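Local coordinates for putative uncharacterized protein (Pyrococcus furiosus, PDB 3V68) that is of unknown cellular function, belongs to the DUF2666 family and probably binds double-stranded DNA, at residues A[5-11]-A[128-134]; A[34-39]-A[117-123]; A[40-44]-A[167-171]; A[102-107]-A[234-240]; A[161-165]-A[244-248]. One frame throughout, in Å; residues are numbered along the deposited sequence.

Contact 1: residues A[5-11]-A[128-134]; sequences ILEFTAK and IQPRYEE
Glu7 sends CG between its backbone N and its carbonyl carbon (chi1 64°) and then runs out extended, while Arg131 swings CG to the far side of its N (chi1 -176°) and folds at the next two torsions, which brings the guanidinium beneath the carboxylate. The two side chains cross at about a right angle with their planes 80° apart. Glu7 OE2 forms the salt bridge, 2.7 Å from Arg131 NH2, and Glu7 OE1 stands 3.5 Å above the centre of the guanidinium, so the acid sits over a face of Arg131. Ile5, whose side chain runs against that of Arg131, brings CD1 obliquely to within 3.8 Å of Arg131 NH2. Further along the strand, the methyl of Thr9 packs on the loop: its CG2 lies 3.8 Å from Ile128 CD1 and 3.9 Å from Gln129 O, and its hydroxyl is bonded to His136. Lys11 extends to the loop and bends at its last torsion, giving a hydrogen bond from NZ to Glu133 O (2.9 Å), and its charge is met by Asp135. Residues 128-134 thus lie over one face of strand 5-12 before entering strand 136-143, while Leu6 and Phe8 pack on helix 26-43. Because Asn138 bonds the other oxygen of Glu7, both carboxylate oxygens are engaged, which probably favours the charged form of this buried acid.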
# COMPACT_ATOMS: atom_id res chain seq x y z
N ILE A 5 -11.89 13.62 -15.33
CA ILE A 5 -12.37 13.43 -13.97
C ILE A 5 -11.26 12.78 -13.14
O ILE A 5 -10.48 11.98 -13.65
CB ILE A 5 -13.66 12.55 -13.94
CG1 ILE A 5 -14.30 12.54 -12.55
CG2 ILE A 5 -13.37 11.13 -14.46
CD1 ILE A 5 -15.68 11.90 -12.49
N LEU A 6 -11.18 13.15 -11.87
CA LEU A 6 -10.28 12.49 -10.94
C LEU A 6 -10.92 12.52 -9.58
O LEU A 6 -10.95 13.57 -8.93
CB LEU A 6 -8.92 13.18 -10.93
CG LEU A 6 -7.77 12.48 -10.20
CD1 LEU A 6 -7.64 11.02 -10.62
CD2 LEU A 6 -6.47 13.22 -10.47
N GLU A 7 -11.47 11.39 -9.15
CA GLU A 7 -12.23 11.35 -7.91
C GLU A 7 -12.10 10.03 -7.16
O GLU A 7 -11.91 8.96 -7.76
CB GLU A 7 -13.70 11.68 -8.15
CG GLU A 7 -14.46 10.69 -9.02
CD GLU A 7 -15.96 10.93 -8.99
OE1 GLU A 7 -16.71 9.94 -8.85
OE2 GLU A 7 -16.39 12.11 -9.11
N PHE A 8 -12.19 10.14 -5.84
CA PHE A 8 -12.29 9.00 -4.96
C PHE A 8 -13.38 9.25 -3.94
O PHE A 8 -13.37 10.27 -3.25
CB PHE A 8 -10.96 8.74 -4.24
CG PHE A 8 -11.04 7.63 -3.23
CD1 PHE A 8 -11.06 6.30 -3.64
CD2 PHE A 8 -11.14 7.91 -1.86
CE1 PHE A 8 -11.16 5.27 -2.72
CE2 PHE A 8 -11.24 6.87 -0.93
CZ PHE A 8 -11.25 5.55 -1.36
N THR A 9 -14.33 8.32 -3.84
CA THR A 9 -15.29 8.34 -2.74
C THR A 9 -15.42 6.94 -2.16
O THR A 9 -15.22 5.95 -2.85
CB THR A 9 -16.70 8.89 -3.12
OG1 THR A 9 -17.35 8.00 -4.04
CG2 THR A 9 -16.62 10.28 -3.74
N ALA A 10 -15.73 6.89 -0.87
CA ALA A 10 -15.98 5.63 -0.18
C ALA A 10 -17.12 5.84 0.79
O ALA A 10 -17.21 6.88 1.44
CB ALA A 10 -14.74 5.15 0.54
N LYS A 11 -18.00 4.84 0.88
CA LYS A 11 -19.10 4.85 1.82
C LYS A 11 -19.34 3.41 2.26
O LYS A 11 -19.75 2.58 1.46
CB LYS A 11 -20.36 5.44 1.17
CG LYS A 11 -21.60 5.39 2.05
CD LYS A 11 -22.78 6.08 1.36
CE LYS A 11 -24.07 5.88 2.15
NZ LYS A 11 -24.64 4.51 1.98
N ILE A 128 -16.33 16.35 -1.84
CA ILE A 128 -17.50 16.14 -2.67
C ILE A 128 -18.36 15.09 -1.97
O ILE A 128 -17.85 14.34 -1.13
CB ILE A 128 -17.12 15.65 -4.10
CG1 ILE A 128 -16.23 14.39 -4.03
CG2 ILE A 128 -16.43 16.77 -4.87
CD1 ILE A 128 -16.04 13.68 -5.36
N GLN A 129 -19.64 15.06 -2.29
CA GLN A 129 -20.53 14.04 -1.74
C GLN A 129 -20.26 12.70 -2.45
O GLN A 129 -19.72 12.70 -3.56
CB GLN A 129 -22.00 14.46 -1.86
CG GLN A 129 -22.56 14.56 -3.27
CD GLN A 129 -24.08 14.60 -3.28
OE1 GLN A 129 -24.68 15.51 -3.86
NE2 GLN A 129 -24.71 13.63 -2.63
N PRO A 130 -20.60 11.57 -1.81
CA PRO A 130 -20.38 10.27 -2.45
C PRO A 130 -21.14 10.16 -3.78
O PRO A 130 -22.28 10.62 -3.88
CB PRO A 130 -20.93 9.28 -1.43
CG PRO A 130 -20.84 9.99 -0.12
CD PRO A 130 -21.14 11.42 -0.44
N ARG A 131 -20.50 9.56 -4.78
CA ARG A 131 -21.07 9.44 -6.12
C ARG A 131 -22.30 8.51 -6.17
O ARG A 131 -23.14 8.63 -7.05
CB ARG A 131 -19.99 8.98 -7.12
CG ARG A 131 -20.42 8.91 -8.60
CD ARG A 131 -21.07 10.20 -9.11
NE ARG A 131 -20.13 11.31 -9.22
CZ ARG A 131 -19.51 11.68 -10.34
NH1 ARG A 131 -19.73 11.02 -11.48
NH2 ARG A 131 -18.68 12.71 -10.34
N TYR A 132 -22.38 7.60 -5.20
CA TYR A 132 -23.47 6.63 -5.14
C TYR A 132 -24.15 6.68 -3.78
O TYR A 132 -23.51 6.92 -2.76
CB TYR A 132 -22.95 5.22 -5.42
CG TYR A 132 -22.26 5.10 -6.76
CD1 TYR A 132 -22.98 4.83 -7.92
CD2 TYR A 132 -20.87 5.27 -6.87
CE1 TYR A 132 -22.34 4.72 -9.16
CE2 TYR A 132 -20.23 5.17 -8.10
CZ TYR A 132 -20.97 4.90 -9.24
OH TYR A 132 -20.35 4.79 -10.46
N GLU A 133 -25.46 6.45 -3.77
CA GLU A 133 -26.25 6.46 -2.54
C GLU A 133 -26.01 5.21 -1.70
O GLU A 133 -26.01 5.27 -0.47
CB GLU A 133 -27.74 6.62 -2.84
CG GLU A 133 -28.11 7.97 -3.44
CD GLU A 133 -29.61 8.18 -3.52
OE1 GLU A 133 -30.11 8.43 -4.64
OE2 GLU A 133 -30.28 8.09 -2.47
N GLU A 134 -25.81 4.09 -2.37
CA GLU A 134 -25.50 2.84 -1.69
C GLU A 134 -24.04 2.84 -1.23
O GLU A 134 -23.22 3.60 -1.76
CB GLU A 134 -25.77 1.63 -2.59
CG GLU A 134 -25.35 1.80 -4.04
CD GLU A 134 -26.41 2.46 -4.90
OE1 GLU A 134 -27.56 1.96 -4.92
OE2 GLU A 134 -26.10 3.46 -5.57

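Contact 2: residues A[34-39]-A[117-123]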
# COMPACT_ATOMS: atom_id res chain seq x y z
N SER A 34 -1.49 10.55 -3.84
CA SER A 34 -0.79 10.32 -2.58
C SER A 34 -1.78 10.10 -1.45
O SER A 34 -1.68 9.13 -0.70
CB SER A 34 0.10 11.52 -2.25
OG SER A 34 1.21 11.59 -3.12
N ARG A 35 -2.75 11.01 -1.34
CA ARG A 35 -3.79 10.91 -0.32
C ARG A 35 -4.68 9.68 -0.51
O ARG A 35 -5.03 9.01 0.47
CB ARG A 35 -4.58 12.21 -0.25
CG ARG A 35 -3.75 13.32 0.40
CD ARG A 35 -4.37 14.71 0.22
NE ARG A 35 -5.75 14.82 0.68
CZ ARG A 35 -6.13 14.90 1.96
NH1 ARG A 35 -5.23 14.86 2.93
NH2 ARG A 35 -7.41 15.02 2.26
N VAL A 36 -5.02 9.35 -1.75
CA VAL A 36 -5.77 8.12 -2.03
C VAL A 36 -4.98 6.89 -1.56
O VAL A 36 -5.53 6.04 -0.86
CB VAL A 36 -6.14 8.01 -3.52
CG1 VAL A 36 -6.66 6.62 -3.86
CG2 VAL A 36 -7.19 9.07 -3.88
N SER A 37 -3.71 6.82 -1.93
CA SER A 37 -2.84 5.71 -1.51
C SER A 37 -2.81 5.58 0.01
O SER A 37 -3.01 4.49 0.55
CB SER A 37 -1.42 5.90 -2.06
OG SER A 37 -0.52 4.98 -1.47
N ASN A 38 -2.57 6.68 0.71
CA ASN A 38 -2.52 6.66 2.17
C ASN A 38 -3.84 6.20 2.78
O ASN A 38 -3.86 5.40 3.73
CB ASN A 38 -2.17 8.05 2.72
CG ASN A 38 -0.78 8.52 2.32
OD1 ASN A 38 0.09 7.72 1.94
ND2 ASN A 38 -0.55 9.83 2.40
N THR A 39 -4.94 6.67 2.20
CA THR A 39 -6.29 6.39 2.70
C THR A 39 -6.67 4.93 2.51
O THR A 39 -7.07 4.26 3.47
CB THR A 39 -7.32 7.31 2.03
OG1 THR A 39 -6.93 8.67 2.24
CG2 THR A 39 -8.72 7.10 2.63
N GLU A 117 4.30 6.13 3.68
CA GLU A 117 3.17 6.90 3.21
C GLU A 117 3.68 8.04 2.33
O GLU A 117 4.77 8.56 2.54
CB GLU A 117 2.36 7.46 4.38
CG GLU A 117 1.66 6.37 5.19
CD GLU A 117 0.75 6.92 6.28
OE1 GLU A 117 1.22 7.73 7.11
OE2 GLU A 117 -0.43 6.53 6.31
N PHE A 118 2.89 8.39 1.33
CA PHE A 118 3.17 9.55 0.50
C PHE A 118 2.79 10.83 1.22
O PHE A 118 2.09 10.79 2.23
CB PHE A 118 2.43 9.41 -0.83
CG PHE A 118 3.01 8.37 -1.73
CD1 PHE A 118 3.95 8.71 -2.69
CD2 PHE A 118 2.63 7.03 -1.60
CE1 PHE A 118 4.52 7.74 -3.52
CE2 PHE A 118 3.19 6.06 -2.43
CZ PHE A 118 4.14 6.42 -3.39
N PRO A 119 3.26 11.99 0.72
CA PRO A 119 2.93 13.26 1.37
C PRO A 119 1.42 13.49 1.44
O PRO A 119 0.68 12.98 0.60
CB PRO A 119 3.56 14.29 0.43
CG PRO A 119 4.67 13.57 -0.22
CD PRO A 119 4.15 12.19 -0.44
N GLY A 120 0.98 14.21 2.46
CA GLY A 120 -0.38 14.76 2.46
C GLY A 120 -1.39 14.11 3.38
O GLY A 120 -2.52 14.60 3.49
N GLY A 121 -1.01 13.02 4.03
CA GLY A 121 -1.91 12.34 4.96
C GLY A 121 -3.09 11.69 4.28
O GLY A 121 -3.02 11.31 3.11
N LYS A 122 -4.20 11.59 5.02
CA LYS A 122 -5.35 10.82 4.55
C LYS A 122 -6.57 11.70 4.29
O LYS A 122 -6.68 12.81 4.81
CB LYS A 122 -5.70 9.72 5.57
CG LYS A 122 -4.56 8.74 5.81
CD LYS A 122 -4.93 7.69 6.86
CE LYS A 122 -5.08 8.28 8.26
NZ LYS A 122 -3.78 8.64 8.89
N ILE A 123 -7.48 11.17 3.47
CA ILE A 123 -8.75 11.81 3.19
C ILE A 123 -9.71 11.50 4.34
O ILE A 123 -10.08 10.35 4.56
CB ILE A 123 -9.33 11.31 1.84
CG1 ILE A 123 -8.32 11.50 0.71
CG2 ILE A 123 -10.64 12.04 1.53
CD1 ILE A 123 -8.66 10.76 -0.57
O HOH W 1 -1.44 4.34 4.92
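Asn38 and Thr39 on helix 26-43 hold residues 117-123 through hydrogen bonds from their side chains to its backbone, and the segment is part of the long connection between helix 91-110 and strand 136-143. The amide of Asn38 pairs with both backbone polar groups of Phe118: Phe118 N donates to a lone pair of Asn38 OD1 (2.9 Å), and Asn38 ND2 gives one hydrogen to Phe118 O (2.8 Å). The second ND2 hydrogen goes to Gly121 O, nearly straight at 165°. Both acceptor oxygens lie near the amide plane of Asn38, though ND2 stands above the plane of each carbonyl, and the three bonds together fix the rotation of the amide. Thr39 OG1 relays: it donates to Arg35 O and accepts an almost linear bond (179°) from Ile123 N at 2.8 Å. Arg35 adds a charged donor, its NH1 bonding Gly120 O (2.8 Å) in the guanidinium plane, while NH2 forms a salt bridge with Glu19. Apolar packing completes the contact. Ile123 CD1 lies beside Val36 CG2, both side chains pointing the same way, and Phe118 CB comes 3.4 Å from Ser34 OG, whose bond is to Ala30 O. Gly120 has a positive phi, and a side chain there would press on Arg35 CG. Pro119 O, buried against Ser34 CB, has no polar partner. Solvent makes the last link: one water donates to Asn38 O and, at 2.8 Å, to Glu117 OE2.

Contact 3: residues A[40-44]-A[167-171]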
# COMPACT_ATOMS: atom_id res chain seq x y z
N VAL A 40 -6.55 4.42 1.28
CA VAL A 40 -6.96 3.04 1.03
C VAL A 40 -6.06 2.04 1.75
O VAL A 40 -6.53 1.02 2.24
CB VAL A 40 -7.13 2.72 -0.48
CG1 VAL A 40 -8.13 3.68 -1.11
CG2 VAL A 40 -5.79 2.76 -1.22
N SER A 41 -4.77 2.35 1.83
CA SER A 41 -3.82 1.47 2.52
C SER A 41 -4.16 1.34 4.00
O SER A 41 -4.03 0.27 4.58
CB SER A 41 -2.39 1.95 2.33
OG SER A 41 -1.99 1.84 0.98
N SER A 42 -4.60 2.45 4.60
CA SER A 42 -4.95 2.47 6.02
C SER A 42 -6.20 1.63 6.32
O SER A 42 -6.36 1.13 7.44
CB SER A 42 -5.15 3.90 6.51
OG SER A 42 -6.41 4.43 6.11
N LYS A 43 -7.06 1.47 5.32
CA LYS A 43 -8.33 0.77 5.48
C LYS A 43 -8.31 -0.71 5.12
O LYS A 43 -9.18 -1.46 5.54
CB LYS A 43 -9.44 1.47 4.70
CG LYS A 43 -9.84 2.83 5.25
CD LYS A 43 -10.54 2.73 6.60
CE LYS A 43 -10.99 4.10 7.08
NZ LYS A 43 -11.61 4.02 8.43
N ILE A 44 -7.31 -1.13 4.34
CA ILE A 44 -7.21 -2.52 3.91
C ILE A 44 -7.28 -3.53 5.07
O ILE A 44 -8.03 -4.50 4.98
CB ILE A 44 -5.95 -2.77 3.03
CG1 ILE A 44 -6.16 -2.18 1.64
CG2 ILE A 44 -5.64 -4.27 2.92
CD1 ILE A 44 -4.88 -2.03 0.84
N LEU A 167 -9.38 -2.15 -2.84
CA LEU A 167 -8.58 -1.11 -2.18
C LEU A 167 -7.09 -1.27 -2.50
O LEU A 167 -6.40 -0.29 -2.78
CB LEU A 167 -8.81 -1.12 -0.67
CG LEU A 167 -10.20 -0.67 -0.18
CD1 LEU A 167 -10.32 -0.96 1.30
CD2 LEU A 167 -10.44 0.81 -0.47
N ALA A 168 -6.60 -2.51 -2.47
CA ALA A 168 -5.21 -2.80 -2.82
C ALA A 168 -4.91 -2.45 -4.28
O ALA A 168 -3.84 -1.91 -4.59
CB ALA A 168 -4.87 -4.27 -2.53
N SER A 169 -5.86 -2.76 -5.17
CA SER A 169 -5.74 -2.44 -6.59
C SER A 169 -5.70 -0.93 -6.83
O SER A 169 -4.92 -0.45 -7.64
CB SER A 169 -6.90 -3.06 -7.38
OG SER A 169 -6.67 -2.95 -8.77
N ILE A 170 -6.53 -0.19 -6.10
CA ILE A 170 -6.54 1.27 -6.18
C ILE A 170 -5.20 1.83 -5.69
O ILE A 170 -4.63 2.73 -6.31
CB ILE A 170 -7.71 1.88 -5.40
CG1 ILE A 170 -9.03 1.59 -6.13
CG2 ILE A 170 -7.53 3.40 -5.21
CD1 ILE A 170 -10.27 1.79 -5.29
N ASN A 171 -4.68 1.26 -4.60
CA ASN A 171 -3.38 1.67 -4.10
C ASN A 171 -2.29 1.46 -5.15
O ASN A 171 -1.44 2.32 -5.34
CB ASN A 171 -3.03 0.91 -2.82
CG ASN A 171 -1.72 1.35 -2.22
OD1 ASN A 171 -0.79 0.55 -2.04
ND2 ASN A 171 -1.63 2.63 -1.89
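Val40 and Leu167 meet where helix 26-43 packs against helix 160-181; each helix follows a pair of antiparallel strands, one in each DUF2666 region, and the contact lies near the centre of the molecule. Val40 presents both methyls. CG1 touches Leu167 CD2 at 3.7 Å and also reaches Ile170 CG2, while CG2, set between its own backbone N and carbonyl carbon, rests 3.5 Å from Leu167 O and 3.7 Å from Asn171 CB. One turn on, Ile44 and Leu167 slide past each other in opposite directions, Ile44 CG1 against Leu167 CB (3.7 Å), and Ile44 CD1 continues to Ala168 CA (3.8 Å). Leu167 and Ile170 also pack on Ile137 of strand 136-143. Ser41 OG stands 3.0 Å from Asn171 ND2, but the angle is poor for a hydrogen bond; Ser41 is bonded to Ser37 O, and Asn171 ND2 has a weak bond to Ser37 OG. With no hydrogen bond between the segments, the close fit of branched aliphatic groups carries the join.

Contact 4: residues A[102-107]-A[234-240]; sequences KAVLTR and GLKVDVP
Arg107 and Val237 form the tight end of this contact. The guanidinium grips Val237 O side-on with two nitrogens, NE at 2.8 Å and NH2 at 3.0 Å, and NH2 also forms a salt bridge, with a weak hydrogen bond, to Asp238 OD1 (2.9 Å). Both acceptors lie at its edge, near its plane. A leucine in its place would probably leave Val237 O without these donors and take one of its charge partners from Asp238, which also pairs with Arg227. Next to this grip, Thr106 CG2 packs on Val237 CG1 (3.7 Å), and Ala103 CA directs a C-H toward Lys236 O. Toward Gly234, the first residue past the preceding helix in a Schellman motif, the contact is more open to solvent: a water joins Thr106 OG1 to Lys236 N, although Lys102 CE packs on Leu235 CD2 (3.6 Å). Lys236 leads away to a salt bridge with Glu99. The loop lies between helix 91-110 and helices 160-181 and 219-231, which Val239 and Val237 respectively touch.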
# COMPACT_ATOMS: atom_id res chain seq x y z
N LYS A 102 2.05 -9.91 5.79
CA LYS A 102 3.41 -9.38 5.94
C LYS A 102 3.51 -7.94 5.43
O LYS A 102 4.16 -7.11 6.04
CB LYS A 102 4.40 -10.28 5.20
CG LYS A 102 5.86 -10.01 5.50
CD LYS A 102 6.71 -10.97 4.68
CE LYS A 102 8.17 -10.58 4.67
NZ LYS A 102 8.97 -11.52 3.84
N ALA A 103 2.85 -7.64 4.31
CA ALA A 103 2.84 -6.29 3.75
C ALA A 103 2.12 -5.30 4.67
O ALA A 103 2.54 -4.15 4.79
CB ALA A 103 2.22 -6.27 2.36
N VAL A 104 1.04 -5.76 5.30
CA VAL A 104 0.29 -4.93 6.25
C VAL A 104 1.17 -4.62 7.46
O VAL A 104 1.28 -3.46 7.88
CB VAL A 104 -1.03 -5.62 6.68
CG1 VAL A 104 -1.63 -4.95 7.91
CG2 VAL A 104 -2.03 -5.59 5.54
N LEU A 105 1.79 -5.66 8.00
CA LEU A 105 2.67 -5.51 9.16
C LEU A 105 3.87 -4.60 8.84
O LEU A 105 4.20 -3.71 9.61
CB LEU A 105 3.15 -6.87 9.66
CG LEU A 105 4.06 -6.88 10.89
CD1 LEU A 105 3.31 -6.30 12.10
CD2 LEU A 105 4.58 -8.27 11.19
N THR A 106 4.49 -4.83 7.69
CA THR A 106 5.64 -4.04 7.26
C THR A 106 5.31 -2.54 7.17
O THR A 106 6.07 -1.71 7.68
CB THR A 106 6.21 -4.57 5.92
OG1 THR A 106 6.61 -5.93 6.10
CG2 THR A 106 7.41 -3.75 5.46
N ARG A 107 4.18 -2.20 6.57
CA ARG A 107 3.76 -0.80 6.49
C ARG A 107 3.58 -0.19 7.88
O ARG A 107 4.07 0.89 8.15
CB ARG A 107 2.46 -0.64 5.68
CG ARG A 107 1.88 0.79 5.71
CD ARG A 107 0.66 0.97 4.80
NE ARG A 107 1.06 1.00 3.40
CZ ARG A 107 1.09 2.08 2.63
NH1 ARG A 107 0.69 3.26 3.10
NH2 ARG A 107 1.49 1.97 1.37
N GLY A 234 13.11 -8.31 0.28
CA GLY A 234 11.88 -9.07 0.03
C GLY A 234 10.70 -8.51 0.79
O GLY A 234 9.71 -9.22 1.04
N LEU A 235 10.79 -7.24 1.18
CA LEU A 235 9.73 -6.59 1.93
C LEU A 235 8.88 -5.69 1.05
O LEU A 235 9.39 -5.07 0.11
CB LEU A 235 10.31 -5.79 3.10
CG LEU A 235 11.00 -6.58 4.22
CD1 LEU A 235 11.70 -5.63 5.19
CD2 LEU A 235 10.03 -7.49 4.97
N LYS A 236 7.59 -5.62 1.36
CA LYS A 236 6.65 -4.77 0.62
C LYS A 236 5.86 -3.93 1.60
O LYS A 236 5.58 -4.37 2.71
CB LYS A 236 5.68 -5.63 -0.19
CG LYS A 236 6.30 -6.42 -1.32
CD LYS A 236 5.28 -7.34 -1.94
CE LYS A 236 5.79 -7.97 -3.22
NZ LYS A 236 4.72 -8.76 -3.89
N VAL A 237 5.47 -2.73 1.17
CA VAL A 237 4.60 -1.87 1.97
C VAL A 237 3.28 -1.57 1.27
O VAL A 237 2.40 -0.90 1.83
CB VAL A 237 5.29 -0.54 2.38
CG1 VAL A 237 6.40 -0.80 3.41
CG2 VAL A 237 5.82 0.23 1.16
N ASP A 238 3.15 -2.08 0.04
CA ASP A 238 1.89 -2.01 -0.71
C ASP A 238 1.35 -3.43 -0.84
O ASP A 238 2.04 -4.32 -1.35
CB ASP A 238 2.12 -1.36 -2.09
CG ASP A 238 2.71 0.05 -2.00
OD1 ASP A 238 2.21 0.86 -1.19
OD2 ASP A 238 3.68 0.35 -2.75
N VAL A 239 0.12 -3.65 -0.36
CA VAL A 239 -0.52 -4.97 -0.41
C VAL A 239 -0.68 -5.44 -1.87
O VAL A 239 -1.24 -4.72 -2.69
CB VAL A 239 -1.91 -4.97 0.29
CG1 VAL A 239 -2.68 -6.26 0.02
CG2 VAL A 239 -1.75 -4.73 1.79
N PRO A 240 -0.16 -6.65 -2.20
CA PRO A 240 -0.30 -7.14 -3.56
C PRO A 240 -1.73 -7.62 -3.85
O PRO A 240 -2.16 -8.66 -3.34
CB PRO A 240 0.71 -8.29 -3.63
CG PRO A 240 0.82 -8.77 -2.22
CD PRO A 240 0.63 -7.56 -1.35
O HOH W 2 6.77 -7.41 3.48

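Contact 5: residues A[161-165]-A[244-248]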
# COMPACT_ATOMS: atom_id res chain seq x y z
N LEU A 161 -12.99 -9.46 1.92
CA LEU A 161 -11.73 -9.66 1.23
C LEU A 161 -11.74 -9.08 -0.19
O LEU A 161 -10.69 -8.72 -0.71
CB LEU A 161 -11.35 -11.15 1.20
CG LEU A 161 -9.85 -11.44 1.08
CD1 LEU A 161 -9.16 -11.22 2.41
CD2 LEU A 161 -9.61 -12.85 0.59
N ASP A 162 -12.92 -8.99 -0.79
CA ASP A 162 -13.02 -8.42 -2.13
C ASP A 162 -12.89 -6.90 -2.09
O ASP A 162 -12.32 -6.31 -3.01
CB ASP A 162 -14.32 -8.82 -2.82
CG ASP A 162 -14.27 -8.55 -4.31
OD1 ASP A 162 -13.18 -8.73 -4.89
OD2 ASP A 162 -15.30 -8.14 -4.88
N ILE A 163 -13.41 -6.29 -1.03
CA ILE A 163 -13.21 -4.87 -0.79
C ILE A 163 -11.72 -4.62 -0.56
O ILE A 163 -11.15 -3.68 -1.13
CB ILE A 163 -14.06 -4.36 0.39
CG1 ILE A 163 -15.55 -4.64 0.13
CG2 ILE A 163 -13.83 -2.87 0.62
CD1 ILE A 163 -16.43 -4.45 1.34
N ALA A 164 -11.08 -5.48 0.23
CA ALA A 164 -9.63 -5.41 0.43
C ALA A 164 -8.88 -5.46 -0.89
O ALA A 164 -7.94 -4.69 -1.09
CB ALA A 164 -9.17 -6.54 1.34
N ARG A 165 -9.30 -6.35 -1.78
CA ARG A 165 -8.67 -6.50 -3.10
C ARG A 165 -8.77 -5.22 -3.92
O ARG A 165 -7.78 -4.77 -4.50
CB ARG A 165 -9.28 -7.67 -3.88
CG ARG A 165 -8.50 -8.03 -5.14
CD ARG A 165 -9.32 -8.82 -6.15
NE ARG A 165 -10.64 -8.23 -6.38
CZ ARG A 165 -10.88 -7.18 -7.16
NH1 ARG A 165 -9.90 -6.55 -7.80
NH2 ARG A 165 -12.13 -6.74 -7.29
N LEU A 244 -4.81 -11.48 -3.42
CA LEU A 244 -6.20 -11.54 -2.99
C LEU A 244 -7.10 -11.98 -4.15
O LEU A 244 -8.07 -12.71 -3.94
CB LEU A 244 -6.64 -10.20 -2.40
CG LEU A 244 -5.89 -9.74 -1.14
CD1 LEU A 244 -6.25 -8.30 -0.78
CD2 LEU A 244 -6.14 -10.69 0.04
N GLU A 245 -6.76 -11.53 -5.36
CA GLU A 245 -7.43 -11.94 -6.59
C GLU A 245 -7.35 -13.46 -6.76
O GLU A 245 -8.36 -14.12 -6.99
CB GLU A 245 -6.78 -11.23 -7.79
CG GLU A 245 -7.53 -11.35 -9.12
CD GLU A 245 -6.81 -10.62 -10.25
OE1 GLU A 245 -6.08 -9.63 -9.97
OE2 GLU A 245 -6.98 -11.03 -11.42
N LYS A 246 -6.14 -14.00 -6.61
CA LYS A 246 -5.90 -15.44 -6.75
C LYS A 246 -6.60 -16.26 -5.67
O LYS A 246 -7.10 -17.35 -5.96
CB LYS A 246 -4.39 -15.75 -6.79
CG LYS A 246 -4.03 -17.22 -7.08
CD LYS A 246 -4.49 -17.68 -8.46
CE LYS A 246 -4.37 -19.19 -8.59
NZ LYS A 246 -4.82 -19.67 -9.92
N TYR A 247 -6.65 -15.74 -4.45
CA TYR A 247 -7.40 -16.41 -3.39
C TYR A 247 -8.89 -16.49 -3.72
O TYR A 247 -9.51 -17.55 -3.57
CB TYR A 247 -7.21 -15.76 -2.00
CG TYR A 247 -8.10 -16.41 -0.97
CD1 TYR A 247 -7.67 -17.53 -0.24
CD2 TYR A 247 -9.40 -15.96 -0.76
CE1 TYR A 247 -8.51 -18.15 0.68
CE2 TYR A 247 -10.24 -16.57 0.16
CZ TYR A 247 -9.79 -17.66 0.87
OH TYR A 247 -10.64 -18.27 1.78
N LEU A 248 -9.46 -15.37 -4.16
CA LEU A 248 -10.90 -15.27 -4.42
C LEU A 248 -11.35 -16.08 -5.63
O LEU A 248 -12.53 -16.43 -5.74
CB LEU A 248 -11.34 -13.80 -4.55
CG LEU A 248 -11.27 -12.97 -3.26
CD1 LEU A 248 -11.40 -11.49 -3.56
CD2 LEU A 248 -12.32 -13.41 -2.24
O HOH W 3 -6.95 -7.41 -8.56
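The guanidinium of Arg165 has Leu248 CD1 at its edge and, in its plane, Asp162 OD1, while the ring of Tyr247 is met obliquely by Leu161 CD2, 3.4 Å from Tyr247 CD2. These groups belong to a pair of roughly antiparallel helices, 160-181 and the C-terminal 241-248, whose short segments run at 148° with axes 9.7 Å apart. The side chains of Leu161 and Tyr247 cross at about a right angle. The other methyl of Leu161, CD1, turns to Leu244 CD2 (3.9 Å), so one leucine touches residues a turn apart on the partner helix. Leu244 CD1 lies on Ala164 CB, and Leu248 CD1 comes 3.5 Å from Asp162 OD1. Arg165 and Leu244 slide past each other in opposite directions, and Arg165 CD lies 3.7 Å from Glu245 CA. The arginine then bends at chi3 (47°), which turns NE and NH2 back to clasp Asp162 OD1 side-on, a salt bridge within its own helix. Cutting this side chain back to an alanine is likely to leave Asp162 without the arginine that pairs with it and to open a gap beside Glu245. Tyr247 also packs on Leu93 and Leu97 of helix 91-110 and bonds Lys51 through its hydroxyl. Between the two helices a water accepts from Arg165 NH1 and donates to Glu245 OE1 at 2.8 Å.

In the fold
Contact 3 is the hub: its centre lies about 6 Å from that of the chain, and it shares helix 26-43 with contact 2 and helix 160-181 with contact 5, and touches all four others. Contact 1 sits on the outer face of the sheet, yet Phe8 of the same strand points to the other face and packs on Val36, Ile123 and Val40, joining contacts 1, 2 and 3. Contacts 3 and 4 have centres about 12 Å apart; Ala168 CB lies 3.7 Å from Val239 O, and Ser41 CB 3.4 Å from Arg107 NH1. Val239 then leads to Leu244, linking contacts 4 and 5. Contacts 2 and 5 lie on opposite sides of the chain's centre, their centres about 22 Å apart.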